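Long-range contact in SnoaL-like domain-containing protein (Kribbella flavida, PDB 4LMI), which is of unknown function but belongs to the SnoaL-like group of the NTF2 clan and is a putative ketosteroid isomerase: residues A31-Q43 and G103-A115. Sequence-based numbering, arbitrary orientation. Where two conformers were deposited one is given.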
loop_
_atom_site.group_PDB
_atom_site.type_symbol
_atom_site.label_atom_id
_atom_site.label_comp_id
_atom_site.label_asym_id
_atom_site.label_seq_id
_atom_site.Cartn_x
_atom_site.Cartn_y
_atom_site.Cartn_z
ATOM N N ALA B 31 19.030 -15.007 -1.896
ATOM C CA ALA B 31 20.247 -14.192 -2.053
ATOM C C ALA B 31 20.000 -12.681 -2.050
ATOM O O ALA B 31 20.926 -11.905 -1.823
ATOM C CB ALA B 31 21.029 -14.605 -3.298
ATOM N N LEU B 32 18.765 -12.254 -2.301
ATOM C CA LEU B 32 18.462 -10.827 -2.218
ATOM C C LEU B 32 17.922 -10.382 -0.853
ATOM O O LEU B 32 17.652 -9.198 -0.652
ATOM C CB LEU B 32 17.549 -10.367 -3.364
ATOM C CG LEU B 32 16.260 -11.113 -3.660
ATOM C CD1 LEU B 32 15.167 -10.718 -2.671
ATOM C CD2 LEU B 32 15.828 -10.831 -5.094
ATOM N N LEU B 33 17.781 -11.324 0.078
ATOM C CA LEU B 33 17.297 -11.007 1.422
ATOM C C LEU B 33 18.456 -10.843 2.385
ATOM O O LEU B 33 19.404 -11.630 2.352
ATOM C CB LEU B 33 16.391 -12.120 1.944
ATOM C CG LEU B 33 15.187 -12.545 1.107
ATOM C CD1 LEU B 33 14.600 -13.827 1.680
ATOM C CD2 LEU B 33 14.145 -11.435 1.031
ATOM N N ALA B 34 18.375 -9.834 3.251
ATOM C CA ALA B 34 19.330 -9.685 4.351
ATOM C C ALA B 34 19.239 -10.894 5.280
ATOM O O ALA B 34 18.154 -11.450 5.476
ATOM C CB ALA B 34 19.046 -8.407 5.125
ATOM N N GLU B 35 20.364 -11.307 5.859
ATOM C CA GLU B 35 20.331 -12.436 6.790
ATOM C C GLU B 35 19.323 -12.179 7.919
ATOM O O GLU B 35 18.673 -13.112 8.392
ATOM C CB GLU B 35 21.725 -12.771 7.343
ATOM C CG GLU B 35 21.784 -14.141 8.008
ATOM C CD GLU B 35 23.191 -14.682 8.183
ATOM O OE1 GLU B 35 24.123 -13.888 8.438
ATOM O OE2 GLU B 35 23.359 -15.916 8.073
ATOM N N ASP B 36 19.173 -10.915 8.316
ATOM C CA ASP B 36 18.248 -10.552 9.393
ATOM C C ASP B 36 16.973 -9.874 8.893
ATOM O O ASP B 36 16.395 -9.035 9.594
ATOM C CB ASP B 36 18.955 -9.670 10.432
ATOM C CG ASP B 36 19.371 -8.310 9.875
ATOM O OD1 ASP B 36 19.240 -8.071 8.652
ATOM O OD2 ASP B 36 19.833 -7.472 10.676
ATOM N N VAL B 37 16.539 -10.233 7.685
ATOM C CA VAL B 37 15.304 -9.691 7.121
ATOM C C VAL B 37 14.139 -9.860 8.101
ATOM O O VAL B 37 14.024 -10.883 8.789
ATOM C CB VAL B 37 14.967 -10.286 5.728
ATOM C CG1 VAL B 37 14.747 -11.795 5.807
ATOM C CG2 VAL B 37 13.753 -9.585 5.114
ATOM N N ARG B 38 13.309 -8.828 8.180
ATOM C CA ARG B 38 12.155 -8.830 9.067
ATOM C C ARG B 38 10.882 -8.652 8.243
ATOM O O ARG B 38 10.744 -7.672 7.506
ATOM C CB ARG B 38 12.292 -7.726 10.117
ATOM C CG ARG B 38 11.048 -7.531 10.973
ATOM C CD ARG B 38 11.339 -6.646 12.171
ATOM N NE ARG B 38 10.121 -6.032 12.675
ATOM C CZ ARG B 38 9.941 -5.618 13.926
ATOM N NH1 ARG B 38 8.787 -5.066 14.271
ATOM N NH2 ARG B 38 10.899 -5.764 14.834
ATOM N N TYR B 39 9.977 -9.622 8.374
ATOM C CA TYR B 39 8.699 -9.650 7.665
ATOM C C TYR B 39 7.557 -9.408 8.639
ATOM O O TYR B 39 7.513 -10.009 9.712
ATOM C CB TYR B 39 8.523 -11.024 7.013
ATOM C CG TYR B 39 7.194 -11.281 6.331
ATOM C CD1 TYR B 39 6.895 -10.697 5.102
ATOM C CD2 TYR B 39 6.257 -12.153 6.888
ATOM C CE1 TYR B 39 5.700 -10.955 4.455
ATOM C CE2 TYR B 39 5.050 -12.414 6.250
ATOM C CZ TYR B 39 4.780 -11.812 5.035
ATOM O OH TYR B 39 3.595 -12.064 4.391
ATOM N N GLU B 40 6.634 -8.530 8.263
ATOM C CA GLU B 40 5.432 -8.299 9.054
ATOM C C GLU B 40 4.197 -8.446 8.190
ATOM O O GLU B 40 4.196 -8.043 7.019
ATOM C CB GLU B 40 5.424 -6.889 9.633
ATOM C CG GLU B 40 6.456 -6.586 10.705
ATOM C CD GLU B 40 6.319 -5.152 11.183
ATOM O OE1 GLU B 40 5.834 -4.318 10.396
ATOM O OE2 GLU B 40 6.680 -4.848 12.330
ATOM N N LEU B 41 3.158 -9.030 8.785
ATOM C CA LEU B 41 1.800 -8.993 8.268
ATOM C C LEU B 41 0.964 -8.253 9.305
ATOM O O LEU B 41 0.426 -8.887 10.220
ATOM C CB LEU B 41 1.257 -10.413 8.102
ATOM C CG LEU B 41 1.532 -11.207 6.830
ATOM C CD1 LEU B 41 1.292 -12.693 7.077
ATOM C CD2 LEU B 41 0.659 -10.701 5.688
ATOM N N PRO B 42 0.871 -6.910 9.197
ATOM C CA PRO B 42 0.190 -6.140 10.245
ATOM C C PRO B 42 -1.263 -6.537 10.507
ATOM O O PRO B 42 -1.709 -6.486 11.661
ATOM C CB PRO B 42 0.280 -4.701 9.731
ATOM C CG PRO B 42 1.562 -4.688 8.961
ATOM C CD PRO B 42 1.605 -6.025 8.270
ATOM N N GLN B 43 -1.982 -6.944 9.458
ATOM C CA GLN B 43 -3.390 -7.343 9.585
ATOM C C GLN B 43 -3.586 -8.507 10.559
ATOM O O GLN B 43 -4.604 -8.584 11.250
ATOM C CB GLN B 43 -3.965 -7.732 8.223
ATOM C CG GLN B 43 -4.300 -6.580 7.290
ATOM C CD GLN B 43 -4.452 -7.062 5.862
ATOM O OE1 GLN B 43 -3.461 -7.235 5.153
ATOM N NE2 GLN B 43 -5.693 -7.303 5.435
ATOM N N GLY B 103 22.056 -3.067 -0.333
ATOM C CA GLY B 103 21.670 -3.816 -1.532
ATOM C C GLY B 103 20.882 -5.095 -1.294
ATOM O O GLY B 103 20.745 -5.927 -2.200
ATOM N N LEU B 104 20.371 -5.257 -0.077
ATOM C CA LEU B 104 19.562 -6.415 0.296
ATOM C C LEU B 104 18.251 -5.963 0.920
ATOM O O LEU B 104 18.186 -4.901 1.547
ATOM C CB LEU B 104 20.316 -7.316 1.290
ATOM C CG LEU B 104 21.644 -7.938 0.836
ATOM C CD1 LEU B 104 22.356 -8.614 1.999
ATOM C CD2 LEU B 104 21.429 -8.916 -0.314
ATOM N N VAL B 105 17.215 -6.784 0.756
ATOM C CA VAL B 105 15.905 -6.519 1.348
ATOM C C VAL B 105 15.995 -6.756 2.859
ATOM O O VAL B 105 16.228 -7.883 3.315
ATOM C CB VAL B 105 14.815 -7.399 0.694
ATOM C CG1 VAL B 105 13.484 -7.290 1.431
ATOM C CG2 VAL B 105 14.642 -7.022 -0.771
ATOM N N SER B 106 15.799 -5.679 3.614
ATOM C CA SER B 106 15.943 -5.685 5.064
ATOM C C SER B 106 14.599 -5.809 5.793
ATOM O O SER B 106 14.518 -6.417 6.859
ATOM C CB SER B 106 16.670 -4.413 5.498
ATOM O OG SER B 106 16.750 -4.309 6.901
ATOM N N ARG B 107 13.551 -5.221 5.220
ATOM C CA ARG B 107 12.211 -5.273 5.803
ATOM C C ARG B 107 11.189 -5.520 4.714
ATOM O O ARG B 107 11.316 -4.988 3.604
ATOM C CB ARG B 107 11.877 -3.975 6.544
ATOM C CG ARG B 107 12.799 -3.684 7.719
ATOM C CD ARG B 107 12.418 -2.422 8.469
ATOM N NE ARG B 107 13.429 -2.122 9.479
ATOM C CZ ARG B 107 13.361 -2.503 10.755
ATOM N NH1 ARG B 107 12.315 -3.188 11.200
ATOM N NH2 ARG B 107 14.340 -2.186 11.589
ATOM N N VAL B 108 10.192 -6.339 5.033
ATOM C CA VAL B 108 9.055 -6.581 4.144
ATOM C C VAL B 108 7.815 -6.405 5.003
ATOM O O VAL B 108 7.694 -7.049 6.037
ATOM C CB VAL B 108 9.074 -8.019 3.557
ATOM C CG1 VAL B 108 7.836 -8.295 2.705
ATOM C CG2 VAL B 108 10.337 -8.270 2.742
ATOM N N THR B 109 6.909 -5.522 4.597
ATOM C CA THR B 109 5.632 -5.374 5.291
ATOM C C THR B 109 4.523 -5.572 4.270
ATOM O O THR B 109 4.392 -4.780 3.333
ATOM C CB THR B 109 5.527 -4.010 6.010
ATOM O OG1 THR B 109 6.611 -3.890 6.937
ATOM C CG2 THR B 109 4.222 -3.888 6.785
ATOM N N ASP B 110 3.759 -6.651 4.463
ATOM C CA ASP B 110 2.721 -7.108 3.537
ATOM C C ASP B 110 1.353 -6.660 4.014
ATOM O O ASP B 110 1.022 -6.836 5.193
ATOM C CB ASP B 110 2.684 -8.644 3.513
ATOM C CG ASP B 110 3.561 -9.270 2.429
ATOM O OD1 ASP B 110 4.517 -8.639 1.933
ATOM O OD2 ASP B 110 3.291 -10.449 2.095
ATOM N N PHE B 111 0.564 -6.103 3.095
ATOM C CA PHE B 111 -0.868 -5.889 3.289
ATOM C C PHE B 111 -1.622 -6.661 2.218
ATOM O O PHE B 111 -1.225 -6.651 1.048
ATOM C CB PHE B 111 -1.222 -4.403 3.173
ATOM C CG PHE B 111 -0.645 -3.556 4.267
ATOM C CD1 PHE B 111 -1.298 -3.450 5.497
ATOM C CD2 PHE B 111 0.546 -2.854 4.070
ATOM C CE1 PHE B 111 -0.772 -2.663 6.513
ATOM C CE2 PHE B 111 1.076 -2.065 5.085
ATOM C CZ PHE B 111 0.415 -1.973 6.308
ATOM N N TRP B 112 -2.706 -7.324 2.618
ATOM C CA TRP B 112 -3.538 -8.078 1.680
ATOM C C TRP B 112 -4.973 -7.648 1.782
ATOM O O TRP B 112 -5.786 -8.348 2.386
ATOM C CB TRP B 112 -3.366 -9.580 1.906
ATOM C CG TRP B 112 -1.946 -9.986 1.622
ATOM C CD1 TRP B 112 -0.918 -10.203 2.537
ATOM C CD2 TRP B 112 -1.330 -10.161 0.304
ATOM N NE1 TRP B 112 0.253 -10.517 1.889
ATOM C CE2 TRP B 112 0.076 -10.507 0.549
ATOM C CE3 TRP B 112 -1.787 -10.084 -1.008
ATOM C CZ2 TRP B 112 0.962 -10.764 -0.490
ATOM C CZ3 TRP B 112 -0.883 -10.338 -2.045
ATOM C CH2 TRP B 112 0.458 -10.670 -1.790
ATOM N N PRO B 113 -5.300 -6.471 1.209
ATOM C CA PRO B 113 -6.678 -5.994 1.282
ATOM C C PRO B 113 -7.601 -6.925 0.517
ATOM O O PRO B 113 -7.224 -7.443 -0.540
ATOM C CB PRO B 113 -6.618 -4.618 0.605
ATOM C CG PRO B 113 -5.375 -4.638 -0.227
ATOM C CD PRO B 113 -4.418 -5.497 0.537
ATOM N N GLU B 114 -8.784 -7.154 1.079
ATOM C CA GLU B 114 -9.809 -7.991 0.449
ATOM C C GLU B 114 -11.058 -7.171 0.184
ATOM O O GLU B 114 -11.278 -6.150 0.833
ATOM C CB GLU B 114 -10.145 -9.188 1.342
ATOM C CG GLU B 114 -8.955 -10.102 1.571
ATOM C CD GLU B 114 -9.287 -11.332 2.378
ATOM O OE1 GLU B 114 -9.527 -11.200 3.594
ATOM O OE2 GLU B 114 -9.288 -12.435 1.795
ATOM N N ALA B 115 -11.872 -7.620 -0.769
ATOM C CA ALA B 115 -13.138 -6.950 -1.080
ATOM C C ALA B 115 -14.018 -6.863 0.168
ATOM O O ALA B 115 -13.967 -7.739 1.028
ATOM C CB ALA B 115 -13.867 -7.680 -2.200
HETATM O O HOH W 1 15.910 -6.283 9.300
HETATM O O HOH W 2 19.188 -5.654 7.248
HETATM O O HOH W 3 8.926 -5.481 8.298
HETATM O O HOH W 4 -1.083 -7.380 6.745
#
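Tyr-39 and Val-108 face each other across the parallel strand pair 37-41 and 104-111 of the curved sheet of this NTF2-like (SnoaL) fold. Main-chain bonds zip the two together, Val-108 N giving to Arg-38 O and Val-108 O taking from Glu-40 N at 2.9 Å. The tight side is the concave one, covered by helices 6-22 and 51-59. There CG1 of Val-108 presses on the edge of the Tyr-39 ring, 3.5 Å from CD1 of Tyr-39. Tyr-39 holds its CG trans to N (chi1 175°), which sends the ring roughly along the strand and brings OH 2.8 Å from Asp-110 OD2. Trp-112 NE1 reaches that same oxygen from the opposite face of the carboxylate, whose plane stands 79° from the tyrosine ring. Two donors thus fix the buried acid, on the side of the sheet that lines the active-site cavity in related ketosteroid isomerases; a comparable pocket here is probable.

The other face is looser toward its start, where Arg-107 is exposed and water 1 bridges Asp-36 O and Ser-106 O at the turn between strands 33-34 and 37-41. Arg-107 NH1 lies over one face of the Arg-38 guanidinium, 3.9 Å from Arg-38 NE, two like charges probably eased by the salt bridge from Arg-38 to Glu-40. The second subunit covers Glu-40.

Past the strand ends, Gln-43 OE1 accepts from Trp-112 N at 2.6 Å, and Gln-43 NE2 gives to Glu-114 O of the second subunit. Cutting Gln-43 back to an alanine would probably leave both without these partners. Gln-43 NE2 also donates to Trp-112 O, from above that carbonyl's plane, at 3.2 Å.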